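Esterase (Staphylococcus aureus subsp. aureus USA300_TCH1516, PDB 3D7R) probably hydrolyses ester bonds, being a putative esterase with the alpha/beta hydrolase fold. Local coordinates at residues R56-N60 with N107-P111; K97-H103 with Y128-P133; V259-G265 with Y286-Y292. One frame throughout, in Å; residues are numbered along the deposited sequence.

How the contacts relate
Contacts 2 and 3 are parallel strand pairs of one mixed sheet, each closing a beta-alpha-beta unit, with centres about 19 Å apart. Contact 2 is almost wholly buried among inner strands, where aliphatic packing is joined by a Lys-98 to Glu-129 salt bridge and a lysine chain over Tyr-128. Contact 3 includes the outermost strand 287-292, is partly buried, and relies on aromatic rings and tyrosine hydroxyls. Contact 1 differs: helix 46-61 holds a loop through side-chain amide and guanidinium groups. It is buried too; its loop follows strand 98-102 of contact 2, and its Leu-109, Gln-110 and Pro-111 pack against His-103 just beyond that strand. Contacts 1 and 3 lie on opposite sides of the chain's centre.

Contact 1 of 3, residues R56-N60 with N107-P111; sequences REIEN and NALQP
Arg-56 and Asn-60, one turn apart on helix 46-61, grip the same backbone oxygen of Ala-108, in the loop between strand 98-102 and helix 113-126. Arg-56 NE donates to Ala-108 O at 2.9 Å, the oxygen lying somewhat out of the guanidinium plane. Asn-60 ND2 reaches Ala-108 O at 2.9 Å from the opposite face of the carbonyl, with that oxygen in its own amide plane. Arginine suits its place because its chain can fold and its N-H groups sit on separate nitrogens: bends at chi2 (-46°) and chi3 (-47°) curl it along the helix toward Asn-60, so NE serves the loop while NH2 donates to Asn-60 OD1 at 2.7 Å. That bond settles the asparagine's flip, leaving ND2 to face the loop. Leu-109 crosses the arginine at about a right angle and lays CD2 over one face of the guanidinium, 3.8 Å from NE.

Gln-110 completes the contact, its CG 3.5 Å from Asn-60 OD1 and its amide plane turned 67° from that of the asparagine. A water accepts from Gln-110 NE2 at 3.2 Å and donates to Glu-59 O at 2.7 Å, while Gln-110 OE1 is bonded to Lys-137. With two cross-linked donors on one buried carbonyl, the loop is tied to the helix through its backbone, and the positive charge would probably strengthen that hold by polarising the carbonyl.

Contact 2 of 3, residues K97-H103 with Y128-P133; sequences KKILYIH and YEVVLP
Lys-97 lies across the ring of Tyr-128 obliquely, its CB 3.7 Å from the ring centroid over one face in a CH-pi contact. A bend at chi3 brings CE over the ring, 3.5 Å from Tyr-128 CE1. Ile-99 meets the same tyrosine at about a right angle, CG1 lying 3.7 Å from CD2; the hydroxyl is bonded to Asp-319. On the other face, Lys-98 and Glu-129 run side by side, and NZ forms a salt bridge to OE1 at 2.7 Å, approaching from above the carboxylate plane. Arg-88 and Asn-90 also hold this buried carboxylate.

The two strands belong to a beta-alpha-beta unit of the alpha/beta hydrolase sheet, joined through helix 113-126 and zipped by parallel bonds such as Val-131 N to Ile-99 O at 2.7 Å. Branched Ile-99 and Val-130 suit the packing on that helix. The Leu-100 side chain crosses Pro-133 at about a right angle, its CD1 3.9 Å from Pro-133 CD. At the C-terminal end, where Pro-133 lacks an N-H, a water links Tyr-101 O, Pro-133 O and His-103 N; the His-Gly-Gly that His-103 begins resembles the motif whose glycine N-H groups form the oxyanion hole in hormone-sensitive-lipase-like enzymes.

Contact 3 of 3, residues V259-G265 with Y286-Y292; sequences VYMFGGG and YIEFYDY
The last two strands of the alpha/beta hydrolase sheet, 259-264 and the outermost 287-292, pair in parallel and are joined through helix 270-282 as a beta-alpha-beta unit; in this fold the loops after such strands usually carry the catalytic triad's acid and histidine. Among their parallel bonds is Tyr-290 N to Met-261 O at 2.8 Å. On the face of Met-261, a selenomethionine, a bend at chi3 (65°) sets CE over the centre of the Phe-289 ring, 3.6 Å from the centroid; the selenium stands farther off in a Met-aromatic contact. The ring's edge meets Gly-263, CE1 lying 3.8 Å from its N, where no side chain intrudes. Asp-291 CB sits over the rim of the opposite face, its OD2 bonded to His-270.

On the other face, Phe-262 and Tyr-290 lie side by side, their near-parallel rings slid apart, Phe-262 CZ 3.5 Å from Tyr-290 CD2. Glu-288 OE1 lies at the edge of Tyr-260, 3.3 Å from CD1, and accepts from Tyr-290 OH at 2.6 Å. Rings from both strands line this face, and the hydroxyl and ring-edge hydrogens may offset the nearby like charge of Glu-320, unless the two carboxylates share a proton.

Contact 1 of 3, residues R56-N60 with N107-P111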
loop_
_atom_site.group_PDB
_atom_site.type_symbol
_atom_site.label_atom_id
_atom_site.label_comp_id
_atom_site.label_asym_id
_atom_site.label_seq_id
_atom_site.Cartn_x
_atom_site.Cartn_y
_atom_site.Cartn_z
ATOM N N ARG A 56 -17.496 1.862 -9.226
ATOM C CA ARG A 56 -16.749 2.175 -7.995
ATOM C C ARG A 56 -17.417 3.306 -7.200
ATOM O O ARG A 56 -17.433 3.289 -5.979
ATOM C CB ARG A 56 -15.282 2.529 -8.291
ATOM C CG ARG A 56 -14.418 1.406 -8.917
ATOM C CD ARG A 56 -14.592 0.047 -8.225
ATOM N NE ARG A 56 -14.529 0.164 -6.766
ATOM C CZ ARG A 56 -15.028 -0.743 -5.925
ATOM N NH1 ARG A 56 -15.579 -1.849 -6.414
ATOM N NH2 ARG A 56 -14.954 -0.558 -4.602
ATOM N N GLU A 57 -17.975 4.292 -7.892
ATOM C CA GLU A 57 -18.684 5.357 -7.176
ATOM C C GLU A 57 -19.735 4.770 -6.210
ATOM O O GLU A 57 -19.821 5.181 -5.047
ATOM C CB GLU A 57 -19.357 6.334 -8.144
ATOM C CG GLU A 57 -19.953 7.553 -7.431
ATOM C CD GLU A 57 -20.588 8.547 -8.382
ATOM O OE1 GLU A 57 -20.632 8.282 -9.618
ATOM O OE2 GLU A 57 -21.048 9.602 -7.889
ATOM N N ILE A 58 -20.510 3.815 -6.723
ATOM C CA ILE A 58 -21.614 3.162 -6.006
ATOM C C ILE A 58 -21.095 2.235 -4.913
ATOM O O ILE A 58 -21.556 2.301 -3.760
ATOM C CB ILE A 58 -22.514 2.349 -6.994
ATOM C CG1 ILE A 58 -23.283 3.299 -7.918
ATOM C CG2 ILE A 58 -23.500 1.450 -6.246
ATOM C CD1 ILE A 58 -24.038 2.558 -9.072
ATOM N N GLU A 59 -20.118 1.396 -5.267
ATOM C CA GLU A 59 -19.576 0.423 -4.326
ATOM C C GLU A 59 -18.829 1.086 -3.188
ATOM O O GLU A 59 -18.902 0.623 -2.056
ATOM C CB GLU A 59 -18.667 -0.600 -5.035
ATOM C CG GLU A 59 -19.425 -1.557 -5.992
ATOM C CD GLU A 59 -20.576 -2.292 -5.316
ATOM O OE1 GLU A 59 -20.408 -2.770 -4.168
ATOM O OE2 GLU A 59 -21.651 -2.395 -5.942
ATOM N N ASN A 60 -18.099 2.160 -3.484
ATOM C CA ASN A 60 -17.265 2.799 -2.468
ATOM C C ASN A 60 -18.055 3.486 -1.357
ATOM O O ASN A 60 -17.517 3.697 -0.276
ATOM C CB ASN A 60 -16.278 3.795 -3.099
ATOM C CG ASN A 60 -15.129 3.106 -3.825
ATOM O OD1 ASN A 60 -14.832 1.926 -3.587
ATOM N ND2 ASN A 60 -14.487 3.836 -4.727
ATOM N N ASN A 107 -6.567 3.447 -5.319
ATOM C CA ASN A 107 -7.395 4.536 -4.763
ATOM C C ASN A 107 -8.815 4.517 -5.315
ATOM O O ASN A 107 -9.517 5.539 -5.268
ATOM C CB ASN A 107 -6.752 5.929 -4.946
ATOM C CG ASN A 107 -5.329 5.993 -4.373
ATOM O OD1 ASN A 107 -5.119 5.709 -3.201
ATOM N ND2 ASN A 107 -4.354 6.336 -5.214
ATOM N N ALA A 108 -9.233 3.350 -5.804
ATOM C CA ALA A 108 -10.557 3.148 -6.402
ATOM C C ALA A 108 -11.263 1.921 -5.826
ATOM O O ALA A 108 -12.505 1.894 -5.724
ATOM C CB ALA A 108 -10.433 2.996 -7.929
ATOM N N LEU A 109 -10.470 0.895 -5.508
ATOM C CA LEU A 109 -10.956 -0.348 -4.906
ATOM C C LEU A 109 -10.848 -0.323 -3.386
ATOM O O LEU A 109 -9.934 0.269 -2.832
ATOM C CB LEU A 109 -10.135 -1.542 -5.414
ATOM C CG LEU A 109 -10.181 -1.816 -6.917
ATOM C CD1 LEU A 109 -9.215 -2.955 -7.253
ATOM C CD2 LEU A 109 -11.616 -2.150 -7.354
ATOM N N GLN A 110 -11.777 -0.994 -2.725
ATOM C CA GLN A 110 -11.717 -1.190 -1.289
ATOM C C GLN A 110 -10.826 -2.408 -1.011
ATOM O O GLN A 110 -10.344 -3.060 -1.975
ATOM C CB GLN A 110 -13.136 -1.388 -0.726
ATOM C CG GLN A 110 -14.069 -0.193 -0.904
ATOM C CD GLN A 110 -13.704 1.036 -0.055
ATOM O OE1 GLN A 110 -12.532 1.341 0.177
ATOM N NE2 GLN A 110 -14.728 1.776 0.365
ATOM N N PRO A 111 -10.554 -2.712 0.285
ATOM C CA PRO A 111 -9.730 -3.889 0.538
ATOM C C PRO A 111 -10.305 -5.193 -0.012
ATOM O O PRO A 111 -11.512 -5.440 0.052
ATOM C CB PRO A 111 -9.649 -3.952 2.069
ATOM C CG PRO A 111 -9.870 -2.543 2.506
ATOM C CD PRO A 111 -10.902 -2.021 1.540
HETATM O O HOH W 1 -17.462 0.096 0.119
#

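Contact 2 of 3, residues K97-H103 with Y128-P133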
loop_
_atom_site.group_PDB
_atom_site.type_symbol
_atom_site.label_atom_id
_atom_site.label_comp_id
_atom_site.label_asym_id
_atom_site.label_seq_id
_atom_site.Cartn_x
_atom_site.Cartn_y
_atom_site.Cartn_z
ATOM N N LYS A 97 2.277 -1.353 20.224
ATOM C CA LYS A 97 2.900 -0.954 18.961
ATOM C C LYS A 97 1.881 -1.078 17.828
ATOM O O LYS A 97 1.070 -2.005 17.822
ATOM C CB LYS A 97 4.155 -1.796 18.678
ATOM C CG LYS A 97 5.259 -1.650 19.745
ATOM C CD LYS A 97 6.471 -2.530 19.486
ATOM C CE LYS A 97 6.154 -4.055 19.526
ATOM N NZ LYS A 97 5.827 -4.628 20.880
ATOM N N LYS A 98 1.914 -0.141 16.885
ATOM C CA LYS A 98 0.926 -0.103 15.801
ATOM C C LYS A 98 1.560 -0.193 14.417
ATOM O O LYS A 98 2.643 0.363 14.187
ATOM C CB LYS A 98 0.118 1.203 15.844
ATOM C CG LYS A 98 -0.279 1.726 17.234
ATOM C CD LYS A 98 -1.445 0.957 17.813
ATOM C CE LYS A 98 -1.950 1.596 19.120
ATOM N NZ LYS A 98 -2.728 0.584 19.885
ATOM N N ILE A 99 0.855 -0.857 13.495
ATOM C CA ILE A 99 1.139 -0.732 12.056
ATOM C C ILE A 99 -0.052 -0.007 11.418
ATOM O O ILE A 99 -1.186 -0.500 11.455
ATOM C CB ILE A 99 1.333 -2.091 11.353
ATOM C CG1 ILE A 99 2.603 -2.782 11.850
ATOM C CG2 ILE A 99 1.397 -1.902 9.810
ATOM C CD1 ILE A 99 2.657 -4.309 11.557
ATOM N N LEU A 100 0.199 1.183 10.884
ATOM C CA LEU A 100 -0.802 1.878 10.080
ATOM C C LEU A 100 -0.741 1.272 8.692
ATOM O O LEU A 100 0.224 1.498 7.955
ATOM C CB LEU A 100 -0.506 3.392 10.021
ATOM C CG LEU A 100 -1.470 4.264 9.204
ATOM C CD1 LEU A 100 -2.951 3.985 9.573
ATOM C CD2 LEU A 100 -1.142 5.751 9.373
ATOM N N TYR A 101 -1.765 0.509 8.322
ATOM C CA TYR A 101 -1.733 -0.203 7.043
ATOM C C TYR A 101 -2.560 0.491 5.969
ATOM O O TYR A 101 -3.779 0.629 6.132
ATOM C CB TYR A 101 -2.175 -1.682 7.188
ATOM C CG TYR A 101 -1.793 -2.481 5.953
ATOM C CD1 TYR A 101 -0.624 -3.253 5.926
ATOM C CD2 TYR A 101 -2.564 -2.413 4.798
ATOM C CE1 TYR A 101 -0.256 -3.945 4.781
ATOM C CE2 TYR A 101 -2.206 -3.099 3.659
ATOM C CZ TYR A 101 -1.050 -3.854 3.654
ATOM O OH TYR A 101 -0.700 -4.518 2.513
ATOM N N ILE A 102 -1.908 0.881 4.866
ATOM C CA ILE A 102 -2.571 1.576 3.746
ATOM C C ILE A 102 -2.759 0.584 2.583
ATOM O O ILE A 102 -1.799 0.233 1.891
ATOM C CB ILE A 102 -1.761 2.828 3.278
ATOM C CG1 ILE A 102 -1.326 3.725 4.472
ATOM C CG2 ILE A 102 -2.555 3.615 2.230
ATOM C CD1 ILE A 102 -2.475 4.205 5.417
ATOM N N HIS A 103 -3.996 0.130 2.382
ATOM C CA HIS A 103 -4.262 -0.980 1.491
ATOM C C HIS A 103 -4.183 -0.586 0.005
ATOM O O HIS A 103 -4.461 0.563 -0.360
ATOM C CB HIS A 103 -5.619 -1.602 1.818
ATOM C CG HIS A 103 -6.785 -0.755 1.406
ATOM N ND1 HIS A 103 -7.290 -0.763 0.124
ATOM C CD2 HIS A 103 -7.559 0.105 2.108
ATOM C CE1 HIS A 103 -8.328 0.052 0.053
ATOM N NE2 HIS A 103 -8.515 0.588 1.246
ATOM N N TYR A 128 2.078 -6.572 16.505
ATOM C CA TYR A 128 1.636 -5.185 16.491
ATOM C C TYR A 128 0.120 -5.162 16.277
ATOM O O TYR A 128 -0.438 -6.099 15.710
ATOM C CB TYR A 128 2.280 -4.432 15.323
ATOM C CG TYR A 128 3.741 -4.061 15.501
ATOM C CD1 TYR A 128 4.681 -4.995 15.957
ATOM C CD2 TYR A 128 4.185 -2.784 15.184
ATOM C CE1 TYR A 128 6.028 -4.648 16.100
ATOM C CE2 TYR A 128 5.536 -2.420 15.331
ATOM C CZ TYR A 128 6.439 -3.354 15.790
ATOM O OH TYR A 128 7.761 -2.997 15.935
ATOM N N GLU A 129 -0.542 -4.094 16.726
ATOM C CA GLU A 129 -1.920 -3.859 16.346
ATOM C C GLU A 129 -1.946 -3.256 14.942
ATOM O O GLU A 129 -1.357 -2.188 14.702
ATOM C CB GLU A 129 -2.593 -2.905 17.325
ATOM C CG GLU A 129 -3.995 -2.536 16.926
ATOM C CD GLU A 129 -4.711 -1.783 18.023
ATOM O OE1 GLU A 129 -4.495 -0.552 18.134
ATOM O OE2 GLU A 129 -5.504 -2.429 18.748
ATOM N N VAL A 130 -2.630 -3.931 14.022
ATOM C CA VAL A 130 -2.693 -3.455 12.632
ATOM C C VAL A 130 -3.938 -2.594 12.457
ATOM O O VAL A 130 -5.053 -3.018 12.804
ATOM C CB VAL A 130 -2.689 -4.617 11.637
ATOM C CG1 VAL A 130 -2.938 -4.113 10.176
ATOM C CG2 VAL A 130 -1.367 -5.380 11.734
ATOM N N VAL A 131 -3.739 -1.388 11.937
ATOM C CA VAL A 131 -4.830 -0.416 11.805
ATOM C C VAL A 131 -5.128 -0.188 10.320
ATOM O O VAL A 131 -4.251 0.240 9.544
ATOM C CB VAL A 131 -4.496 0.921 12.519
ATOM C CG1 VAL A 131 -5.671 1.913 12.409
ATOM C CG2 VAL A 131 -4.148 0.675 14.016
ATOM N N LEU A 132 -6.367 -0.487 9.950
ATOM C CA LEU A 132 -6.831 -0.454 8.560
ATOM C C LEU A 132 -7.898 0.634 8.368
ATOM O O LEU A 132 -9.083 0.372 8.543
ATOM C CB LEU A 132 -7.401 -1.834 8.167
ATOM C CG LEU A 132 -8.018 -2.025 6.765
ATOM C CD1 LEU A 132 -6.993 -1.748 5.665
ATOM C CD2 LEU A 132 -8.663 -3.416 6.608
ATOM N N PRO A 133 -7.474 1.869 8.015
ATOM C CA PRO A 133 -8.425 2.930 7.618
ATOM C C PRO A 133 -9.019 2.735 6.213
ATOM O O PRO A 133 -8.289 2.462 5.257
ATOM C CB PRO A 133 -7.575 4.190 7.665
ATOM C CG PRO A 133 -6.154 3.703 7.339
ATOM C CD PRO A 133 -6.074 2.325 7.986
HETATM O O HOH W 2 -5.779 1.445 4.556
#

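Contact 3 of 3, residues V259-G265 with Y286-Y292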
loop_
_atom_site.group_PDB
_atom_site.type_symbol
_atom_site.label_atom_id
_atom_site.label_comp_id
_atom_site.label_asym_id
_atom_site.label_seq_id
_atom_site.Cartn_x
_atom_site.Cartn_y
_atom_site.Cartn_z
ATOM N N VAL A 259 13.560 2.120 5.531
ATOM C CA VAL A 259 12.544 1.598 4.580
ATOM C C VAL A 259 12.824 0.123 4.272
ATOM O O VAL A 259 13.997 -0.280 4.119
ATOM C CB VAL A 259 12.459 2.468 3.268
ATOM C CG1 VAL A 259 11.425 1.890 2.253
ATOM C CG2 VAL A 259 12.081 3.926 3.581
ATOM N N TYR A 260 11.756 -0.681 4.234
ATOM C CA TYR A 260 11.843 -2.119 3.978
ATOM C C TYR A 260 10.893 -2.354 2.858
ATOM O O TYR A 260 9.717 -2.042 2.985
ATOM C CB TYR A 260 11.402 -2.920 5.214
ATOM C CG TYR A 260 12.242 -2.575 6.419
ATOM C CD1 TYR A 260 13.278 -3.415 6.813
ATOM C CD2 TYR A 260 12.046 -1.376 7.125
ATOM C CE1 TYR A 260 14.099 -3.090 7.899
ATOM C CE2 TYR A 260 12.862 -1.049 8.230
ATOM C CZ TYR A 260 13.881 -1.918 8.595
ATOM O OH TYR A 260 14.707 -1.634 9.668
HETATM N N MSE A 261 11.393 -2.850 1.737
HETATM C CA MSE A 261 10.562 -2.960 0.534
HETATM C C MSE A 261 10.536 -4.394 0.048
HETATM O O MSE A 261 11.573 -5.097 0.093
HETATM C CB MSE A 261 11.095 -2.026 -0.570
HETATM C CG MSE A 261 10.293 -2.055 -1.875
HETATM SE SE MSE A 261 10.810 -0.559 -2.990
HETATM C CE MSE A 261 12.673 -1.032 -3.375
ATOM N N PHE A 262 9.365 -4.816 -0.415
ATOM C CA PHE A 262 9.138 -6.164 -0.930
ATOM C C PHE A 262 8.548 -6.042 -2.323
ATOM O O PHE A 262 7.658 -5.225 -2.558
ATOM C CB PHE A 262 8.158 -6.947 -0.027
ATOM C CG PHE A 262 8.692 -7.198 1.338
ATOM C CD1 PHE A 262 9.281 -8.421 1.641
ATOM C CD2 PHE A 262 8.669 -6.187 2.315
ATOM C CE1 PHE A 262 9.829 -8.657 2.906
ATOM C CE2 PHE A 262 9.199 -6.408 3.582
ATOM C CZ PHE A 262 9.793 -7.647 3.875
ATOM N N GLY A 263 9.057 -6.837 -3.253
ATOM C CA GLY A 263 8.513 -6.819 -4.595
ATOM C C GLY A 263 8.923 -8.032 -5.373
ATOM O O GLY A 263 9.734 -8.819 -4.895
ATOM N N GLY A 264 8.341 -8.183 -6.567
ATOM C CA GLY A 264 8.638 -9.317 -7.458
ATOM C C GLY A 264 9.254 -8.863 -8.757
ATOM O O GLY A 264 9.083 -7.704 -9.161
ATOM N N GLY A 265 9.977 -9.768 -9.417
ATOM C CA GLY A 265 10.595 -9.478 -10.711
ATOM C C GLY A 265 9.603 -9.541 -11.869
ATOM O O GLY A 265 9.917 -9.095 -12.978
ATOM N N TYR A 286 18.926 4.209 4.819
ATOM C CA TYR A 286 18.715 2.783 5.052
ATOM C C TYR A 286 17.558 2.202 4.227
ATOM O O TYR A 286 16.418 2.649 4.338
ATOM C CB TYR A 286 18.449 2.518 6.537
ATOM C CG TYR A 286 18.571 1.055 6.888
ATOM C CD1 TYR A 286 19.786 0.536 7.327
ATOM C CD2 TYR A 286 17.485 0.184 6.752
ATOM C CE1 TYR A 286 19.921 -0.816 7.644
ATOM C CE2 TYR A 286 17.611 -1.171 7.063
ATOM C CZ TYR A 286 18.838 -1.653 7.504
ATOM O OH TYR A 286 18.995 -2.980 7.815
ATOM N N ILE A 287 17.859 1.196 3.409
ATOM C CA ILE A 287 16.815 0.478 2.672
ATOM C C ILE A 287 17.145 -1.020 2.612
ATOM O O ILE A 287 18.289 -1.396 2.321
ATOM C CB ILE A 287 16.564 1.096 1.264
ATOM C CG1 ILE A 287 15.564 0.228 0.464
ATOM C CG2 ILE A 287 17.905 1.269 0.509
ATOM C CD1 ILE A 287 14.325 0.976 -0.015
ATOM N N GLU A 288 16.168 -1.873 2.939
ATOM C CA GLU A 288 16.292 -3.306 2.665
ATOM C C GLU A 288 15.311 -3.609 1.554
ATOM O O GLU A 288 14.130 -3.294 1.679
ATOM C CB GLU A 288 15.953 -4.157 3.906
ATOM C CG GLU A 288 17.090 -4.317 4.905
ATOM C CD GLU A 288 16.645 -4.914 6.230
ATOM O OE1 GLU A 288 15.649 -5.680 6.276
ATOM O OE2 GLU A 288 17.304 -4.606 7.240
ATOM N N PHE A 289 15.788 -4.178 0.452
ATOM C CA PHE A 289 14.892 -4.580 -0.613
ATOM C C PHE A 289 14.906 -6.111 -0.691
ATOM O O PHE A 289 15.940 -6.734 -0.947
ATOM C CB PHE A 289 15.295 -3.895 -1.932
ATOM C CG PHE A 289 14.397 -4.198 -3.109
ATOM C CD1 PHE A 289 13.090 -4.670 -2.938
ATOM C CD2 PHE A 289 14.857 -3.971 -4.400
ATOM C CE1 PHE A 289 12.271 -4.945 -4.031
ATOM C CE2 PHE A 289 14.040 -4.232 -5.522
ATOM C CZ PHE A 289 12.750 -4.729 -5.331
ATOM N N TYR A 290 13.761 -6.708 -0.399
ATOM C CA TYR A 290 13.588 -8.139 -0.546
ATOM C C TYR A 290 12.948 -8.360 -1.917
ATOM O O TYR A 290 11.769 -8.112 -2.107
ATOM C CB TYR A 290 12.712 -8.684 0.584
ATOM C CG TYR A 290 13.296 -8.505 1.977
ATOM C CD1 TYR A 290 14.097 -9.504 2.549
ATOM C CD2 TYR A 290 13.062 -7.342 2.717
ATOM C CE1 TYR A 290 14.625 -9.365 3.838
ATOM C CE2 TYR A 290 13.592 -7.187 4.016
ATOM C CZ TYR A 290 14.368 -8.208 4.560
ATOM O OH TYR A 290 14.907 -8.084 5.820
ATOM N N ASP A 291 13.760 -8.789 -2.871
ATOM C CA ASP A 291 13.366 -8.843 -4.280
ATOM C C ASP A 291 13.176 -10.304 -4.670
ATOM O O ASP A 291 14.128 -11.090 -4.639
ATOM C CB ASP A 291 14.458 -8.209 -5.134
ATOM C CG ASP A 291 14.039 -7.992 -6.591
ATOM O OD1 ASP A 291 12.912 -8.376 -6.980
ATOM O OD2 ASP A 291 14.850 -7.399 -7.345
ATOM N N TYR A 292 11.939 -10.660 -5.021
ATOM C CA TYR A 292 11.580 -12.046 -5.368
ATOM C C TYR A 292 11.479 -12.208 -6.889
ATOM O O TYR A 292 10.478 -11.854 -7.481
ATOM C CB TYR A 292 10.247 -12.405 -4.715
ATOM C CG TYR A 292 10.316 -12.637 -3.221
ATOM C CD1 TYR A 292 10.063 -13.905 -2.697
ATOM C CD2 TYR A 292 10.609 -11.596 -2.328
ATOM C CE1 TYR A 292 10.111 -14.141 -1.330
ATOM C CE2 TYR A 292 10.662 -11.831 -0.933
ATOM C CZ TYR A 292 10.411 -13.112 -0.461
ATOM O OH TYR A 292 10.427 -13.385 0.889
#